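Side-chain contacts in hypothetical protein EF2904 (PDB 2AZ4), which is of unknown function but carries two zinc ions in a metallo-beta-lactamase fold and may act as an RNA-binding exonuclease: residues A[334-339]-A[343-348]; A[319-324]-A[328-333]; A[52-55]-A[59-62]. All blocks are in the same frame, centred on the assembly; numbering follows the deposited sequence.

Interaction 1 of 3, residues A[334-339]-A[343-348]; sequences NQFDNL and SLYIHS
Phe336 and Tyr345 meet as a T-shaped aromatic pair. Phe336 starts the short 3-10 turn 336-338, and its CB points toward the strand. CG stands anti to the carbonyl carbon, with chi1 at -70°, and this sends the ring out from the turn toward Tyr345. From CG the ring runs past residues of its own loop: Phe336 CD1 lies 3.9 Å from Leu339 CD1, and the carbonyl O of Asn334 sits above one face, toward the rim. One atom further on, CE1 does the touching. It comes to 4.1 Å from Tyr345 CE1 and lies over one face of the tyrosine ring, near its rim. The two ring planes are 81° apart and their centroids are separated by 5.7 Å. The opposite face of Tyr345 has the backbone N of His347 over it. Phe336 CE1 also lies near Val332 CG2. A lighter contact joins Leu339 CB to Ser343 OG; that hydroxyl is hydrogen-bonded to the carbonyl O of Gln340, in the link between the segments. The turn keeps its shape through the backbone bonds Asn338 N to Gln335 O and Leu339 N to Phe336 O. Strand 344-348 runs between strands 256-260 and 373-376 of the parallel sheet, while Phe336 meets Phe363 of helix 358-369 in a second edge-to-face pair.

Interaction 2 of 3, residues A[319-324]-A[328-333]; sequences DTLLKD and YLWQVV
Leu321 lies over the indole of Trp330. Its CG makes a CH-pi contact with the five-membered ring, 3.7 Å from the centroid and 16° off the ring normal. Leu321 CB lies over the same face, above the fused CD2-CE2 bond, 3.9 Å from Trp330 CE2. Trp330 CG stands between the backbone N and the carbonyl carbon, a rotamer that presents this indole face to Leu321. Leu321 CD1 reaches the other way, to 3.9 Å from Tyr328 CD2, so one leucine fills the space beside two aromatic rings. Leu322 adds its CD2 at 3.8 Å from Trp330 CH2, although its CB points away from the strand. At the chain turn, Tyr328 N donates to Asp324 OD2 over 2.9 Å, at 159°, from above the carboxylate plane.

The arrangement is a helix packed on one side of a parallel sheet. Helix 318-323 follows edge strand 298-300 and leads into inner strand 328-331, a beta-alpha-beta connection in a six-stranded domain. The axes of helix segment 319-323 and strand 328-331 come within 9.7 Å, and their N-to-C directions are 122° apart. This domain comes between two strands of the metallo-beta-lactamase core, consistent with the beta-CASP insertion of RNA-processing relatives.

In the next shell, Asp324 OD1 accepts from the backbone N of Thr326, an Asx turn, and of Asp327. The carboxylate thereby grips three backbone N-H groups where the chain reverses. Arg277 NH1 is hydrogen-bonded to Tyr328 O and forms a weak, long ion pair with Asp324 OD2. The Trp330 backbone is held by Phe258 of the neighbouring strand.

Interaction 3 of 3, residues A[52-55]-A[59-62]; sequences ETLI and LVPE
Ile55 and Val60 are brought together by their side-chain torsions. In Ile55, chi1 at -76° sets CG1 anti to the carbonyl carbon, and chi2 at -62° then folds CD1 round toward the loop. In Val60, chi1 at -53° leaves CG2 between the backbone N and the carbonyl carbon, facing the helix. The two methyls end 3.4 Å apart, Ile55 CD1 to Val60 CG2, which is tighter than usual van der Waals contact. Ile55 CD1 also lies 3.3 Å from Pro61 O. Val60 sets both branches against Leu54: CG2 meets Leu54 CB at 3.7 Å, and CG1 touches both CB and CD1 of the leucine. Leu54 CD2 turns to Leu59 CD1, and these two side chains cross at about a right angle.

The backbone closes the turn at the C-terminal end of helix 51-56. Leu54 O accepts from Leu59 N at 2.8 Å, in the carbonyl plane, and more weakly from Val60 N. One water donates to Ile55 O and to Val60 O, bridging the last turn of the helix and the outgoing loop. The loop then runs beside the first sheet of the metallo-beta-lactamase core, where Pro61 packs on His12 and Ser13 of strand 7-13.

At the far end, Ile55 CG2 lies 3.6 Å from Glu62 OE1. Glu62 is bent at chi2, and its OE2 is hydrogen-bonded to the hydroxyl of Tyr73. Pro61 O accepts a hydrogen bond from the Tyr67 hydroxyl, and Tyr67 also packs on Val60. Val60 touches Met100, just beyond helix 95-98, which carries the zinc ligands Asp96 and His97.

How the interactions relate
Interactions 1 and 2 both reach the six-stranded parallel sheet, on strands separated by 256-260; their centres are about 9 Å apart. They touch directly: Tyr345 CE1 lies 3.5 Å from Val332 CG1, and Leu339 CD2 lies 3.7 Å from Trp330 CZ2. Asn338 O also comes to 3.7 Å from Leu322 CD2, so the loop of interaction 1 packs against the helix of interaction 2. Interaction 3 is a separate contact in the metallo-beta-lactamase core, its centre about 39 Å from that of interaction 1 and 43 Å from that of interaction 2. Only interaction 3 lies in the region of the zinc site: the side chain of Leu59 is about 11 Å from that of the ligand Asp96.

Interaction 1 of 3, residues A[334-339]-A[343-348]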
# COMPACT_ATOMS: atom_id res chain seq x y z
N ASN A 334 -10.66 -6.47 -17.73
CA ASN A 334 -12.09 -6.38 -17.93
C ASN A 334 -12.51 -7.20 -19.16
O ASN A 334 -11.71 -7.93 -19.71
CB ASN A 334 -12.56 -4.92 -18.06
CG ASN A 334 -11.98 -4.22 -19.29
OD1 ASN A 334 -11.28 -4.82 -20.11
ND2 ASN A 334 -12.27 -2.93 -19.42
N GLN A 335 -13.77 -7.07 -19.56
CA GLN A 335 -14.37 -7.86 -20.64
C GLN A 335 -14.06 -9.34 -20.50
O GLN A 335 -13.60 -9.96 -21.46
CB GLN A 335 -13.94 -7.35 -22.02
CG GLN A 335 -14.52 -6.00 -22.37
CD GLN A 335 -14.39 -5.70 -23.86
OE1 GLN A 335 -15.12 -6.27 -24.70
NE2 GLN A 335 -13.46 -4.82 -24.20
N PHE A 336 -14.28 -9.91 -19.32
CA PHE A 336 -13.86 -11.30 -19.09
C PHE A 336 -14.68 -12.28 -19.93
O PHE A 336 -14.26 -13.41 -20.16
CB PHE A 336 -13.88 -11.67 -17.59
CG PHE A 336 -12.82 -11.00 -16.78
CD1 PHE A 336 -11.62 -11.64 -16.52
CD2 PHE A 336 -13.01 -9.70 -16.29
CE1 PHE A 336 -10.63 -11.00 -15.77
CE2 PHE A 336 -11.99 -9.05 -15.56
CZ PHE A 336 -10.83 -9.69 -15.30
N ASP A 337 -15.84 -11.81 -20.41
CA ASP A 337 -16.74 -12.64 -21.25
C ASP A 337 -16.11 -12.97 -22.61
O ASP A 337 -16.59 -13.85 -23.33
CB ASP A 337 -18.13 -11.98 -21.35
CG ASP A 337 -19.15 -12.80 -22.13
OD1 ASP A 337 -19.38 -14.00 -21.79
OD2 ASP A 337 -19.76 -12.24 -23.08
N ASN A 338 -15.00 -12.30 -22.94
CA ASN A 338 -14.30 -12.55 -24.22
C ASN A 338 -13.19 -13.60 -24.17
O ASN A 338 -12.66 -13.99 -25.21
CB ASN A 338 -13.73 -11.25 -24.78
CG ASN A 338 -14.82 -10.32 -25.28
OD1 ASN A 338 -15.86 -10.77 -25.75
ND2 ASN A 338 -14.57 -9.03 -25.20
N LEU A 339 -12.84 -14.03 -22.96
CA LEU A 339 -11.77 -15.02 -22.78
C LEU A 339 -12.28 -16.33 -23.31
O LEU A 339 -13.49 -16.56 -23.34
CB LEU A 339 -11.40 -15.16 -21.30
CG LEU A 339 -10.72 -13.98 -20.57
CD1 LEU A 339 -10.51 -14.31 -19.11
CD2 LEU A 339 -9.40 -13.61 -21.24
N SER A 343 -9.91 -21.76 -20.85
CA SER A 343 -8.63 -21.07 -20.63
C SER A 343 -8.26 -20.99 -19.13
O SER A 343 -9.03 -21.42 -18.25
CB SER A 343 -8.64 -19.69 -21.30
OG SER A 343 -9.52 -18.82 -20.62
N LEU A 344 -7.08 -20.44 -18.84
CA LEU A 344 -6.56 -20.35 -17.48
C LEU A 344 -6.41 -18.89 -17.11
O LEU A 344 -5.86 -18.12 -17.88
CB LEU A 344 -5.21 -21.06 -17.40
CG LEU A 344 -4.45 -21.09 -16.05
CD1 LEU A 344 -5.28 -21.76 -14.95
CD2 LEU A 344 -3.06 -21.78 -16.25
N TYR A 345 -6.93 -18.52 -15.96
CA TYR A 345 -6.76 -17.16 -15.44
C TYR A 345 -6.10 -17.22 -14.06
O TYR A 345 -6.56 -17.91 -13.17
CB TYR A 345 -8.10 -16.41 -15.38
CG TYR A 345 -8.02 -15.13 -14.57
CD1 TYR A 345 -7.32 -14.01 -15.05
CD2 TYR A 345 -8.61 -15.03 -13.31
CE1 TYR A 345 -7.23 -12.83 -14.30
CE2 TYR A 345 -8.53 -13.85 -12.56
CZ TYR A 345 -7.83 -12.77 -13.06
OH TYR A 345 -7.73 -11.61 -12.32
N ILE A 346 -5.02 -16.47 -13.90
CA ILE A 346 -4.25 -16.47 -12.67
C ILE A 346 -4.49 -15.16 -11.95
O ILE A 346 -4.15 -14.09 -12.45
CB ILE A 346 -2.75 -16.68 -12.95
CG1 ILE A 346 -2.54 -18.04 -13.64
CG2 ILE A 346 -1.95 -16.57 -11.65
CD1 ILE A 346 -1.28 -18.06 -14.52
N HIS A 347 -5.14 -15.27 -10.80
CA HIS A 347 -5.53 -14.12 -10.01
C HIS A 347 -4.46 -13.89 -8.94
O HIS A 347 -4.37 -14.64 -7.98
CB HIS A 347 -6.89 -14.40 -9.36
CG HIS A 347 -7.62 -13.16 -8.95
ND1 HIS A 347 -8.01 -12.92 -7.65
CD2 HIS A 347 -7.99 -12.07 -9.66
CE1 HIS A 347 -8.63 -11.76 -7.59
NE2 HIS A 347 -8.62 -11.22 -8.80
N SER A 348 -3.65 -12.85 -9.12
CA SER A 348 -2.47 -12.66 -8.27
C SER A 348 -2.56 -11.35 -7.51
O SER A 348 -1.94 -10.33 -7.88
CB SER A 348 -1.19 -12.72 -9.10
OG SER A 348 -0.06 -12.76 -8.26

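Interaction 2 of 3, residues A[319-324]-A[328-333]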
# COMPACT_ATOMS: atom_id res chain seq x y z
N ASP A 319 -7.64 -7.69 -30.17
CA ASP A 319 -8.19 -8.74 -31.04
C ASP A 319 -7.22 -9.92 -31.23
O ASP A 319 -7.64 -11.08 -31.23
CB ASP A 319 -8.57 -8.09 -32.39
CG ASP A 319 -9.22 -9.05 -33.36
OD1 ASP A 319 -10.25 -9.66 -32.98
OD2 ASP A 319 -8.70 -9.19 -34.50
N THR A 320 -5.93 -9.61 -31.38
CA THR A 320 -4.89 -10.63 -31.47
C THR A 320 -4.71 -11.41 -30.15
O THR A 320 -4.56 -12.63 -30.15
CB THR A 320 -3.54 -10.01 -31.92
OG1 THR A 320 -3.74 -9.29 -33.13
CG2 THR A 320 -2.46 -11.07 -32.16
N LEU A 321 -4.73 -10.70 -29.03
CA LEU A 321 -4.60 -11.35 -27.73
C LEU A 321 -5.70 -12.36 -27.49
O LEU A 321 -5.45 -13.46 -26.96
CB LEU A 321 -4.62 -10.30 -26.63
CG LEU A 321 -3.36 -9.84 -25.88
CD1 LEU A 321 -1.99 -10.19 -26.53
CD2 LEU A 321 -3.50 -8.39 -25.46
N LEU A 322 -6.93 -11.99 -27.88
CA LEU A 322 -8.08 -12.85 -27.65
C LEU A 322 -7.96 -14.19 -28.37
O LEU A 322 -8.47 -15.19 -27.89
CB LEU A 322 -9.37 -12.13 -28.04
CG LEU A 322 -9.85 -10.98 -27.17
CD1 LEU A 322 -11.14 -10.45 -27.76
CD2 LEU A 322 -10.05 -11.44 -25.69
N LYS A 323 -7.25 -14.21 -29.49
CA LYS A 323 -7.08 -15.43 -30.30
C LYS A 323 -5.94 -16.33 -29.83
O LYS A 323 -5.83 -17.47 -30.25
CB LYS A 323 -6.87 -15.07 -31.78
CG LYS A 323 -8.05 -14.35 -32.44
CD LYS A 323 -7.70 -13.95 -33.87
CE LYS A 323 -8.60 -12.84 -34.41
NZ LYS A 323 -7.95 -12.13 -35.58
N ASP A 324 -5.08 -15.81 -28.94
CA ASP A 324 -3.85 -16.52 -28.61
C ASP A 324 -4.04 -17.76 -27.72
O ASP A 324 -4.85 -17.76 -26.80
CB ASP A 324 -2.80 -15.59 -28.00
CG ASP A 324 -1.56 -16.34 -27.55
OD1 ASP A 324 -0.83 -16.85 -28.43
OD2 ASP A 324 -1.35 -16.48 -26.33
N TYR A 328 1.39 -15.75 -25.79
CA TYR A 328 1.37 -14.71 -24.77
C TYR A 328 0.84 -15.15 -23.41
O TYR A 328 -0.06 -15.98 -23.32
CB TYR A 328 0.55 -13.51 -25.25
CG TYR A 328 1.03 -12.99 -26.57
CD1 TYR A 328 2.26 -12.32 -26.67
CD2 TYR A 328 0.26 -13.15 -27.72
CE1 TYR A 328 2.72 -11.85 -27.90
CE2 TYR A 328 0.70 -12.67 -28.96
CZ TYR A 328 1.92 -12.02 -29.03
OH TYR A 328 2.35 -11.54 -30.22
N LEU A 329 1.39 -14.52 -22.38
CA LEU A 329 0.74 -14.43 -21.10
C LEU A 329 0.33 -12.97 -21.03
O LEU A 329 1.19 -12.09 -21.06
CB LEU A 329 1.72 -14.78 -19.96
CG LEU A 329 1.21 -14.41 -18.56
CD1 LEU A 329 0.13 -15.39 -18.05
CD2 LEU A 329 2.33 -14.27 -17.54
N TRP A 330 -0.97 -12.69 -20.98
CA TRP A 330 -1.41 -11.29 -20.97
C TRP A 330 -2.29 -10.87 -19.80
O TRP A 330 -2.98 -11.67 -19.20
CB TRP A 330 -2.03 -10.87 -22.30
CG TRP A 330 -3.28 -11.63 -22.78
CD1 TRP A 330 -3.30 -12.84 -23.43
CD2 TRP A 330 -4.65 -11.18 -22.72
NE1 TRP A 330 -4.61 -13.18 -23.75
CE2 TRP A 330 -5.45 -12.18 -23.32
CE3 TRP A 330 -5.27 -10.04 -22.19
CZ2 TRP A 330 -6.86 -12.07 -23.42
CZ3 TRP A 330 -6.69 -9.93 -22.27
CH2 TRP A 330 -7.45 -10.94 -22.90
N GLN A 331 -2.24 -9.58 -19.48
CA GLN A 331 -2.94 -9.07 -18.31
C GLN A 331 -4.38 -8.75 -18.70
O GLN A 331 -4.63 -7.83 -19.50
CB GLN A 331 -2.22 -7.82 -17.79
CG GLN A 331 -2.95 -7.05 -16.66
CD GLN A 331 -2.28 -5.73 -16.30
OE1 GLN A 331 -1.51 -5.20 -17.08
NE2 GLN A 331 -2.61 -5.17 -15.11
N VAL A 332 -5.34 -9.49 -18.15
CA VAL A 332 -6.76 -9.18 -18.44
C VAL A 332 -7.33 -8.35 -17.29
O VAL A 332 -7.15 -8.71 -16.12
CB VAL A 332 -7.61 -10.45 -18.70
CG1 VAL A 332 -7.50 -11.43 -17.53
CG2 VAL A 332 -9.08 -10.11 -19.00
N VAL A 333 -7.99 -7.24 -17.62
CA VAL A 333 -8.49 -6.29 -16.61
C VAL A 333 -10.02 -6.07 -16.63
O VAL A 333 -10.59 -5.50 -15.69
CB VAL A 333 -7.76 -4.93 -16.71
CG1 VAL A 333 -6.26 -5.12 -16.46
CG2 VAL A 333 -8.01 -4.25 -18.09

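Interaction 3 of 3, residues A[52-55]-A[59-62]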
# COMPACT_ATOMS: atom_id res chain seq x y z
N GLU A 52 -16.49 17.06 6.30
CA GLU A 52 -17.48 17.04 7.39
C GLU A 52 -18.10 15.67 7.59
O GLU A 52 -18.32 15.23 8.72
CB GLU A 52 -18.59 18.06 7.11
CG GLU A 52 -18.49 19.33 7.95
CD GLU A 52 -17.47 20.32 7.43
OE1 GLU A 52 -17.35 20.47 6.19
OE2 GLU A 52 -16.79 20.96 8.28
N THR A 53 -18.39 15.00 6.49
CA THR A 53 -18.98 13.68 6.50
C THR A 53 -18.00 12.71 7.14
O THR A 53 -18.38 11.92 8.00
CB THR A 53 -19.38 13.25 5.07
OG1 THR A 53 -20.27 14.23 4.52
CG2 THR A 53 -20.09 11.90 5.06
N LEU A 54 -16.74 12.81 6.72
CA LEU A 54 -15.67 11.97 7.25
C LEU A 54 -15.39 12.26 8.73
O LEU A 54 -15.16 11.34 9.50
CB LEU A 54 -14.38 12.10 6.41
CG LEU A 54 -14.41 11.71 4.92
CD1 LEU A 54 -13.05 11.97 4.30
CD2 LEU A 54 -14.82 10.26 4.72
N ILE A 55 -15.44 13.54 9.10
CA ILE A 55 -15.26 13.96 10.48
C ILE A 55 -16.41 13.39 11.34
O ILE A 55 -16.16 12.64 12.29
CB ILE A 55 -15.14 15.52 10.58
CG1 ILE A 55 -13.74 15.96 10.12
CG2 ILE A 55 -15.41 16.01 12.00
CD1 ILE A 55 -12.60 15.43 10.97
N LEU A 59 -14.20 8.87 10.41
CA LEU A 59 -13.30 8.18 9.50
C LEU A 59 -11.95 8.89 9.36
O LEU A 59 -10.94 8.30 8.98
CB LEU A 59 -13.97 7.92 8.15
CG LEU A 59 -15.27 7.15 8.32
CD1 LEU A 59 -16.07 7.24 7.05
CD2 LEU A 59 -14.99 5.67 8.68
N VAL A 60 -11.94 10.18 9.69
CA VAL A 60 -10.70 10.94 9.74
C VAL A 60 -10.71 11.66 11.09
O VAL A 60 -11.79 11.88 11.64
CB VAL A 60 -10.57 11.95 8.54
CG1 VAL A 60 -10.78 11.25 7.23
CG2 VAL A 60 -11.57 13.11 8.66
N PRO A 61 -9.53 12.01 11.62
CA PRO A 61 -9.53 12.68 12.91
C PRO A 61 -9.75 14.19 12.80
O PRO A 61 -9.49 14.77 11.74
CB PRO A 61 -8.12 12.39 13.44
CG PRO A 61 -7.26 12.37 12.20
CD PRO A 61 -8.16 11.80 11.10
N GLU A 62 -10.20 14.81 13.89
CA GLU A 62 -10.20 16.26 14.06
C GLU A 62 -8.77 16.71 14.22
O GLU A 62 -8.06 16.22 15.10
CB GLU A 62 -10.97 16.63 15.34
CG GLU A 62 -12.45 16.32 15.29
CD GLU A 62 -13.32 17.56 14.97
OE1 GLU A 62 -14.55 17.45 15.15
OE2 GLU A 62 -12.80 18.62 14.54
O HOH W 1 -13.70 12.57 13.64